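Local coordinates for protein phospholipase C-beta (PLC-beta) (PDB 3QR0) that belongs to the phospholipase C-beta family, combining PH, EF-hand, TIM-barrel and C2 domains in one chain, with a calcium ion bound in the barrel part, at residues 143-148 with 314-319; 245-250 with 278-283. All coordinates share one frame; numbering follows the deposited sequence. Where two conformers were deposited one is given.

Contact 1: residues 143-148 with 314-319; sequences NLLSLN and TPMHRL
T314 meets N148 with its side chain running nearly at right angles to that of the asparagine. Its hydroxyl OG1 lies 3.1 Å from N148 OD1, a possible hydrogen bond whose proton has another acceptor in reach, and a water also joins OG1 to N148 O, to which it donates at 3.0 Å. Two residues on, the bend of M316 at chi2 (-63°) brings its thioether round to L145, where SD touches CD2 at 3.6 Å. L319 closes the other end. With CG anti to the backbone N (chi1 -178°), its two methyls reach the N148 amide, lying on one side of the amide plane with CD1 3.7 Å from ND2; CD2 also meets L144 CB at 4.1 Å. The amide cannot swing easily, because L144 O lies close to the amide plane of N148 and takes a bond from ND2 (2.8 Å, 160°); ND2 is also bonded to E615 OE2. R751 adds a weak bond to OD1. A buried polar group at the end of helix 144-147 is thus bonded by L144 O and E615, with the methyls of L319 over one face, and polar and apolar contacts together join this short helix to helix 316-319.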
ATOM      1  N   ASN A 143      -3.622  10.854   3.124  1.00 21.53           N
ATOM      2  CA  ASN A 143      -3.729  11.650   1.911  1.00 21.36           C
ATOM      3  C   ASN A 143      -2.880  11.042   0.784  1.00 21.02           C
ATOM      4  O   ASN A 143      -1.649  11.015   0.858  1.00 20.18           O
ATOM      5  CB  ASN A 143      -3.324  13.093   2.176  1.00 21.57           C
ATOM      6  CG  ASN A 143      -3.651  13.998   1.020  1.00 21.75           C
ATOM      7  OD1 ASN A 143      -3.017  13.928  -0.031  1.00 22.37           O
ATOM      8  ND2 ASN A 143      -4.644  14.860   1.204  1.00 21.89           N
ATOM      9  N   LEU A 144      -3.550  10.568  -0.261  1.00 20.84           N
ATOM     10  CA  LEU A 144      -2.877   9.859  -1.349  1.00 21.16           C
ATOM     11  C   LEU A 144      -1.907  10.733  -2.144  1.00 21.37           C
ATOM     12  O   LEU A 144      -0.858  10.257  -2.575  1.00 20.82           O
ATOM     13  CB  LEU A 144      -3.902   9.206  -2.287  1.00 21.52           C
ATOM     14  CG  LEU A 144      -4.660   8.039  -1.650  1.00 22.18           C
ATOM     15  CD1 LEU A 144      -5.761   7.531  -2.584  1.00 23.45           C
ATOM     16  CD2 LEU A 144      -3.696   6.911  -1.266  1.00 23.01           C
ATOM     17  N   LEU A 145      -2.240  12.004  -2.337  1.00 21.80           N
ATOM     18  CA  LEU A 145      -1.306  12.909  -2.999  1.00 22.44           C
ATOM     19  C   LEU A 145      -0.017  13.067  -2.194  1.00 22.62           C
ATOM     20  O   LEU A 145       1.066  13.006  -2.764  1.00 22.41           O
ATOM     21  CB  LEU A 145      -1.939  14.272  -3.264  1.00 22.96           C
ATOM     22  CG  LEU A 145      -2.980  14.278  -4.375  1.00 23.45           C
ATOM     23  CD1 LEU A 145      -3.617  15.653  -4.497  1.00 23.58           C
ATOM     24  CD2 LEU A 145      -2.340  13.844  -5.699  1.00 24.67           C
ATOM     25  N   SER A 146      -0.145  13.263  -0.883  0.50 22.80           N
ATOM     26  CA  SER A 146       1.016  13.396   0.001  0.50 23.12           C
ATOM     27  C   SER A 146       1.864  12.126  -0.011  0.50 23.12           C
ATOM     28  O   SER A 146       3.092  12.187  -0.102  0.50 23.43           O
ATOM     29  CB  SER A 146       0.567  13.704   1.432  0.50 23.26           C
ATOM     30  OG  SER A 146       1.678  13.808   2.303  0.50 23.08           O
ATOM     31  N   LEU A 147       1.196  10.980   0.066  1.00 23.05           N
ATOM     32  CA  LEU A 147       1.858   9.680   0.031  1.00 23.32           C
ATOM     33  C   LEU A 147       2.550   9.360  -1.304  1.00 23.45           C
ATOM     34  O   LEU A 147       3.443   8.514  -1.341  1.00 23.44           O
ATOM     35  CB  LEU A 147       0.847   8.576   0.353  1.00 23.43           C
ATOM     36  CG  LEU A 147       0.329   8.570   1.792  1.00 24.31           C
ATOM     37  CD1 LEU A 147      -0.795   7.540   1.937  1.00 25.45           C
ATOM     38  CD2 LEU A 147       1.465   8.299   2.780  1.00 24.96           C
ATOM     39  N   ASN A 148       2.142  10.032  -2.379  1.00 23.73           N
ATOM     40  CA  ASN A 148       2.692   9.793  -3.716  1.00 24.02           C
ATOM     41  C   ASN A 148       3.533  10.926  -4.299  1.00 24.47           C
ATOM     42  O   ASN A 148       3.833  10.918  -5.496  1.00 24.60           O
ATOM     43  CB  ASN A 148       1.548   9.480  -4.680  1.00 24.00           C
ATOM     44  CG  ASN A 148       1.044   8.076  -4.521  1.00 24.15           C
ATOM     45  OD1 ASN A 148       1.481   7.187  -5.232  1.00 26.20           O
ATOM     46  ND2 ASN A 148       0.148   7.858  -3.565  1.00 23.58           N
ATOM     47  N   THR A 314       3.302   8.424 -10.775  1.00 25.28           N
ATOM     48  CA  THR A 314       1.988   7.876 -10.440  1.00 25.61           C
ATOM     49  C   THR A 314       0.893   8.410 -11.373  1.00 26.05           C
ATOM     50  O   THR A 314       0.721   9.625 -11.480  1.00 25.96           O
ATOM     51  CB  THR A 314       1.610   8.209  -8.985  1.00 25.59           C
ATOM     52  OG1 THR A 314       2.621   7.705  -8.103  1.00 25.85           O
ATOM     53  CG2 THR A 314       0.255   7.598  -8.618  1.00 26.41           C
ATOM     54  N   PRO A 315       0.166   7.504 -12.064  1.00 26.32           N
ATOM     55  CA  PRO A 315      -0.968   7.919 -12.903  1.00 26.90           C
ATOM     56  C   PRO A 315      -2.153   8.327 -12.035  1.00 27.23           C
ATOM     57  O   PRO A 315      -2.781   7.481 -11.393  1.00 26.47           O
ATOM     58  CB  PRO A 315      -1.282   6.675 -13.737  1.00 26.79           C
ATOM     59  CG  PRO A 315      -0.696   5.531 -12.980  1.00 26.67           C
ATOM     60  CD  PRO A 315       0.424   6.054 -12.149  1.00 26.36           C
ATOM     61  N   MET A 316      -2.438   9.622 -12.012  1.00 28.32           N
ATOM     62  CA  MET A 316      -3.427  10.168 -11.083  1.00 29.39           C
ATOM     63  C   MET A 316      -4.837   9.628 -11.330  1.00 29.24           C
ATOM     64  O   MET A 316      -5.580   9.412 -10.377  1.00 28.84           O
ATOM     65  CB  MET A 316      -3.405  11.702 -11.110  1.00 30.26           C
ATOM     66  CG  MET A 316      -2.142  12.293 -10.484  1.00 32.95           C
ATOM     67  SD  MET A 316      -1.985  11.903  -8.715  1.00 39.42           S
ATOM     68  CE  MET A 316      -0.206  12.011  -8.481  1.00 37.72           C
ATOM     69  N   HIS A 317      -5.184   9.377 -12.594  1.00 29.71           N
ATOM     70  CA  HIS A 317      -6.494   8.811 -12.934  1.00 30.13           C
ATOM     71  C   HIS A 317      -6.684   7.393 -12.363  1.00 29.74           C
ATOM     72  O   HIS A 317      -7.814   6.972 -12.109  1.00 29.84           O
ATOM     73  CB  HIS A 317      -6.745   8.840 -14.460  1.00 30.71           C
ATOM     74  CG  HIS A 317      -5.915   7.865 -15.240  1.00 31.83           C
ATOM     75  ND1 HIS A 317      -4.593   8.098 -15.561  1.00 33.27           N
ATOM     76  CD2 HIS A 317      -6.220   6.651 -15.761  1.00 33.07           C
ATOM     77  CE1 HIS A 317      -4.120   7.069 -16.242  1.00 34.05           C
ATOM     78  NE2 HIS A 317      -5.085   6.176 -16.376  1.00 34.39           N
ATOM     79  N   ARG A 318      -5.581   6.669 -12.155  1.00 29.09           N
ATOM     80  CA  ARG A 318      -5.622   5.349 -11.517  1.00 28.69           C
ATOM     81  C   ARG A 318      -5.552   5.432  -9.992  1.00 27.68           C
ATOM     82  O   ARG A 318      -6.163   4.621  -9.303  1.00 27.41           O
ATOM     83  CB  ARG A 318      -4.481   4.462 -12.022  1.00 28.89           C
ATOM     84  CG  ARG A 318      -4.671   3.941 -13.439  1.00 30.96           C
ATOM     85  CD  ARG A 318      -3.886   2.640 -13.675  1.00 33.93           C
ATOM     86  NE  ARG A 318      -4.414   1.496 -12.912  1.00 36.26           N
ATOM     87  CZ  ARG A 318      -3.806   0.882 -11.886  1.00 38.90           C
ATOM     88  NH1 ARG A 318      -2.610   1.273 -11.436  1.00 39.54           N
ATOM     89  NH2 ARG A 318      -4.404  -0.148 -11.292  1.00 39.48           N
ATOM     90  N   LEU A 319      -4.784   6.387  -9.471  1.00 26.94           N
ATOM     91  CA  LEU A 319      -4.644   6.573  -8.027  1.00 26.18           C
ATOM     92  C   LEU A 319      -5.979   6.977  -7.411  1.00 26.22           C
ATOM     93  O   LEU A 319      -6.364   6.473  -6.362  1.00 25.52           O
ATOM     94  CB  LEU A 319      -3.593   7.646  -7.720  1.00 26.04           C
ATOM     95  CG  LEU A 319      -3.298   7.931  -6.241  1.00 25.33           C
ATOM     96  CD1 LEU A 319      -2.698   6.712  -5.556  1.00 24.08           C
ATOM     97  CD2 LEU A 319      -2.370   9.128  -6.104  1.00 24.84           C
TER
HETATM   98  O   HOH W   1       5.386   8.979  -7.173  1.00 29.09           O

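Contact 2: residues 245-250 with 278-283; sequences ITTVMF and ALINDY
F250 N donates to T246 O at 2.9 Å, closing the first turn of helix 247-257, the turn against which I280 packs. T246 also caps this helix: its OG1 accepts from M249 N (3.3 Å, 163°). I280 points at the helix start, its terminal methyl CD1 resting on the backbone of T247, 3.7 Å from CA, and close to the hydroxyl of the same residue. The extended chi2 of I280 (170°) carries CD1 out to this spot, while CG1, one bond back, meets F250 CD2 at 3.9 Å as the two side chains slide past each other in opposite directions. The phenyl of F250 reaches across because its CG stands anti to the backbone N (chi1 -168°). L279 CB sits at the rim of this ring near its plane, 4.3 Å from CE2. The side chains of F250 and Y283 run at about a right angle; F250 CZ lies at the edge of the tyrosine ring, 4.0 Å from Y283 CE2. One face of that ring carries L279 O, 3.1 Å above the plane and offset toward the rim. L297 touches I245, F250, I280 and Y283, and F305 meets the F250 ring edge-to-face. Strand 245-246 pairs antiparallel with 296-297, as the two loops of an EF-hand pair do, with helix 247-257 leaving the first loop and helix 273-288 entering the second. The two segments meet by apolar packing, and since I280 and F250 bury most of the shared surface, the contact probably depends largely on how these two fit together.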
ATOM      1  N   ILE A 245      17.292  23.655 -23.962  1.00 32.70           N
ATOM      2  CA  ILE A 245      16.130  22.920 -24.449  1.00 31.73           C
ATOM      3  C   ILE A 245      15.060  23.948 -24.801  1.00 31.72           C
ATOM      4  O   ILE A 245      14.585  24.673 -23.926  1.00 31.38           O
ATOM      5  CB  ILE A 245      15.584  21.936 -23.385  1.00 30.85           C
ATOM      6  CG1 ILE A 245      16.628  20.862 -23.052  1.00 30.84           C
ATOM      7  CG2 ILE A 245      14.301  21.267 -23.866  1.00 29.65           C
ATOM      8  CD1 ILE A 245      16.233  19.960 -21.886  1.00 29.78           C
ATOM      9  N   THR A 246      14.711  24.028 -26.085  1.00 31.74           N
ATOM     10  CA  THR A 246      13.681  24.960 -26.552  1.00 31.76           C
ATOM     11  C   THR A 246      12.280  24.436 -26.216  1.00 30.79           C
ATOM     12  O   THR A 246      12.111  23.264 -25.877  1.00 29.90           O
ATOM     13  CB  THR A 246      13.776  25.200 -28.072  1.00 32.48           C
ATOM     14  OG1 THR A 246      13.483  23.986 -28.776  1.00 32.15           O
ATOM     15  CG2 THR A 246      15.174  25.697 -28.464  1.00 33.62           C
ATOM     16  N   THR A 247      11.284  25.316 -26.315  1.00 30.71           N
ATOM     17  CA  THR A 247       9.880  24.950 -26.102  1.00 30.17           C
ATOM     18  C   THR A 247       9.460  23.737 -26.931  1.00 29.77           C
ATOM     19  O   THR A 247       8.823  22.819 -26.418  1.00 29.40           O
ATOM     20  CB  THR A 247       8.943  26.125 -26.445  1.00 30.68           C
ATOM     21  OG1 THR A 247       9.224  27.225 -25.574  1.00 30.89           O
ATOM     22  CG2 THR A 247       7.476  25.721 -26.301  1.00 29.85           C
ATOM     23  N   VAL A 248       9.839  23.734 -28.204  1.00 30.59           N
ATOM     24  CA  VAL A 248       9.480  22.651 -29.119  1.00 30.51           C
ATOM     25  C   VAL A 248      10.195  21.348 -28.749  1.00 29.92           C
ATOM     26  O   VAL A 248       9.586  20.277 -28.777  1.00 29.21           O
ATOM     27  CB  VAL A 248       9.768  23.042 -30.579  1.00 31.35           C
ATOM     28  CG1 VAL A 248       9.528  21.869 -31.514  1.00 31.72           C
ATOM     29  CG2 VAL A 248       8.885  24.216 -30.978  1.00 32.30           C
ATOM     30  N   MET A 249      11.470  21.446 -28.375  1.00 30.03           N
ATOM     31  CA  MET A 249      12.221  20.279 -27.902  1.00 29.75           C
ATOM     32  C   MET A 249      11.618  19.697 -26.626  1.00 28.54           C
ATOM     33  O   MET A 249      11.569  18.481 -26.458  1.00 28.01           O
ATOM     34  CB  MET A 249      13.687  20.634 -27.648  1.00 30.48           C
ATOM     35  CG  MET A 249      14.506  20.874 -28.895  1.00 32.60           C
ATOM     36  SD  MET A 249      16.131  21.544 -28.467  1.00 36.21           S
ATOM     37  CE  MET A 249      16.695  22.046 -30.088  1.00 36.08           C
ATOM     38  N   PHE A 250      11.172  20.567 -25.723  1.00 27.97           N
ATOM     39  CA  PHE A 250      10.563  20.121 -24.478  1.00 26.85           C
ATOM     40  C   PHE A 250       9.213  19.453 -24.757  1.00 26.27           C
ATOM     41  O   PHE A 250       8.904  18.403 -24.192  1.00 25.66           O
ATOM     42  CB  PHE A 250      10.422  21.298 -23.496  1.00 26.84           C
ATOM     43  CG  PHE A 250      10.070  20.888 -22.086  1.00 26.70           C
ATOM     44  CD1 PHE A 250      10.800  19.904 -21.422  1.00 26.40           C
ATOM     45  CD2 PHE A 250       9.022  21.504 -21.412  1.00 26.83           C
ATOM     46  CE1 PHE A 250      10.475  19.531 -20.123  1.00 26.54           C
ATOM     47  CE2 PHE A 250       8.695  21.141 -20.112  1.00 26.39           C
ATOM     48  CZ  PHE A 250       9.419  20.152 -19.466  1.00 26.56           C
ATOM     49  N   ALA A 278       4.994  27.952 -20.985  1.00 31.09           N
ATOM     50  CA  ALA A 278       4.546  28.353 -19.651  1.00 30.56           C
ATOM     51  C   ALA A 278       5.200  27.504 -18.565  1.00 29.72           C
ATOM     52  O   ALA A 278       5.624  28.031 -17.538  1.00 29.95           O
ATOM     53  CB  ALA A 278       3.026  28.262 -19.552  1.00 30.34           C
ATOM     54  N   LEU A 279       5.277  26.194 -18.783  1.00 28.81           N
ATOM     55  CA  LEU A 279       5.972  25.307 -17.845  1.00 28.14           C
ATOM     56  C   LEU A 279       7.453  25.666 -17.725  1.00 28.24           C
ATOM     57  O   LEU A 279       8.011  25.681 -16.617  1.00 27.48           O
ATOM     58  CB  LEU A 279       5.834  23.841 -18.268  1.00 27.75           C
ATOM     59  CG  LEU A 279       4.441  23.215 -18.132  1.00 27.96           C
ATOM     60  CD1 LEU A 279       4.445  21.811 -18.724  1.00 29.41           C
ATOM     61  CD2 LEU A 279       3.970  23.182 -16.690  1.00 27.33           C
ATOM     62  N   ILE A 280       8.089  25.942 -18.861  1.00 28.39           N
ATOM     63  CA  ILE A 280       9.499  26.338 -18.867  1.00 28.84           C
ATOM     64  C   ILE A 280       9.700  27.595 -18.007  1.00 29.49           C
ATOM     65  O   ILE A 280      10.622  27.648 -17.191  1.00 29.41           O
ATOM     66  CB  ILE A 280      10.028  26.553 -20.306  1.00 29.34           C
ATOM     67  CG1 ILE A 280      10.179  25.205 -21.012  1.00 28.63           C
ATOM     68  CG2 ILE A 280      11.372  27.288 -20.293  1.00 29.55           C
ATOM     69  CD1 ILE A 280      10.461  25.304 -22.493  1.00 28.44           C
ATOM     70  N   ASN A 281       8.822  28.585 -18.178  1.00 30.13           N
ATOM     71  CA  ASN A 281       8.856  29.794 -17.355  1.00 30.98           C
ATOM     72  C   ASN A 281       8.742  29.483 -15.863  1.00 30.73           C
ATOM     73  O   ASN A 281       9.431  30.099 -15.053  1.00 31.08           O
ATOM     74  CB  ASN A 281       7.754  30.782 -17.753  1.00 31.34           C
ATOM     75  CG  ASN A 281       7.781  32.048 -16.907  1.00 31.92           C
ATOM     76  OD1 ASN A 281       8.724  32.840 -16.987  1.00 33.33           O
ATOM     77  ND2 ASN A 281       6.764  32.229 -16.073  1.00 29.48           N
ATOM     78  N   ASP A 282       7.871  28.539 -15.510  1.00 30.51           N
ATOM     79  CA  ASP A 282       7.721  28.106 -14.121  1.00 30.55           C
ATOM     80  C   ASP A 282       9.035  27.588 -13.560  1.00 30.27           C
ATOM     81  O   ASP A 282       9.463  28.010 -12.497  1.00 30.25           O
ATOM     82  CB  ASP A 282       6.661  27.000 -13.985  1.00 30.10           C
ATOM     83  CG  ASP A 282       5.236  27.517 -14.132  1.00 31.79           C
ATOM     84  OD1 ASP A 282       4.994  28.715 -13.865  1.00 35.04           O
ATOM     85  OD2 ASP A 282       4.349  26.711 -14.507  1.00 32.94           O
ATOM     86  N   TYR A 283       9.672  26.672 -14.284  1.00 30.24           N
ATOM     87  CA  TYR A 283      10.859  25.989 -13.773  1.00 30.12           C
ATOM     88  C   TYR A 283      12.063  26.925 -13.788  1.00 31.21           C
ATOM     89  O   TYR A 283      12.840  26.959 -12.832  1.00 31.14           O
ATOM     90  CB  TYR A 283      11.149  24.707 -14.569  1.00 29.73           C
ATOM     91  CG  TYR A 283       9.940  23.799 -14.768  1.00 28.51           C
ATOM     92  CD1 TYR A 283       9.030  23.577 -13.740  1.00 28.12           C
ATOM     93  CD2 TYR A 283       9.718  23.158 -15.983  1.00 27.93           C
ATOM     94  CE1 TYR A 283       7.927  22.746 -13.918  1.00 27.37           C
ATOM     95  CE2 TYR A 283       8.612  22.330 -16.172  1.00 27.30           C
ATOM     96  CZ  TYR A 283       7.723  22.126 -15.132  1.00 26.74           C
ATOM     97  OH  TYR A 283       6.625  21.308 -15.305  1.00 25.47           O
TER

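In the fold
Along the chain, contact 2 is nested inside the loop closed by contact 1; in space their centres are 25 Å apart, and about 13 Å separates their nearest atoms. Contact 1 is central, about 11 Å from the middle of the chain, where the end of the PH range meets residues of the Y and C2 ranges, E615 and R734 among them. Contact 2 lies far out, about 35 Å from that middle, wholly inside the EF-hand-like region. Neither supplies a ligand to the calcium ion, which N339, E368, D370 and E417 hold in the barrel. A glycerol, probably from the crystallisation liquor, lies about 6 Å from the side chain of L144.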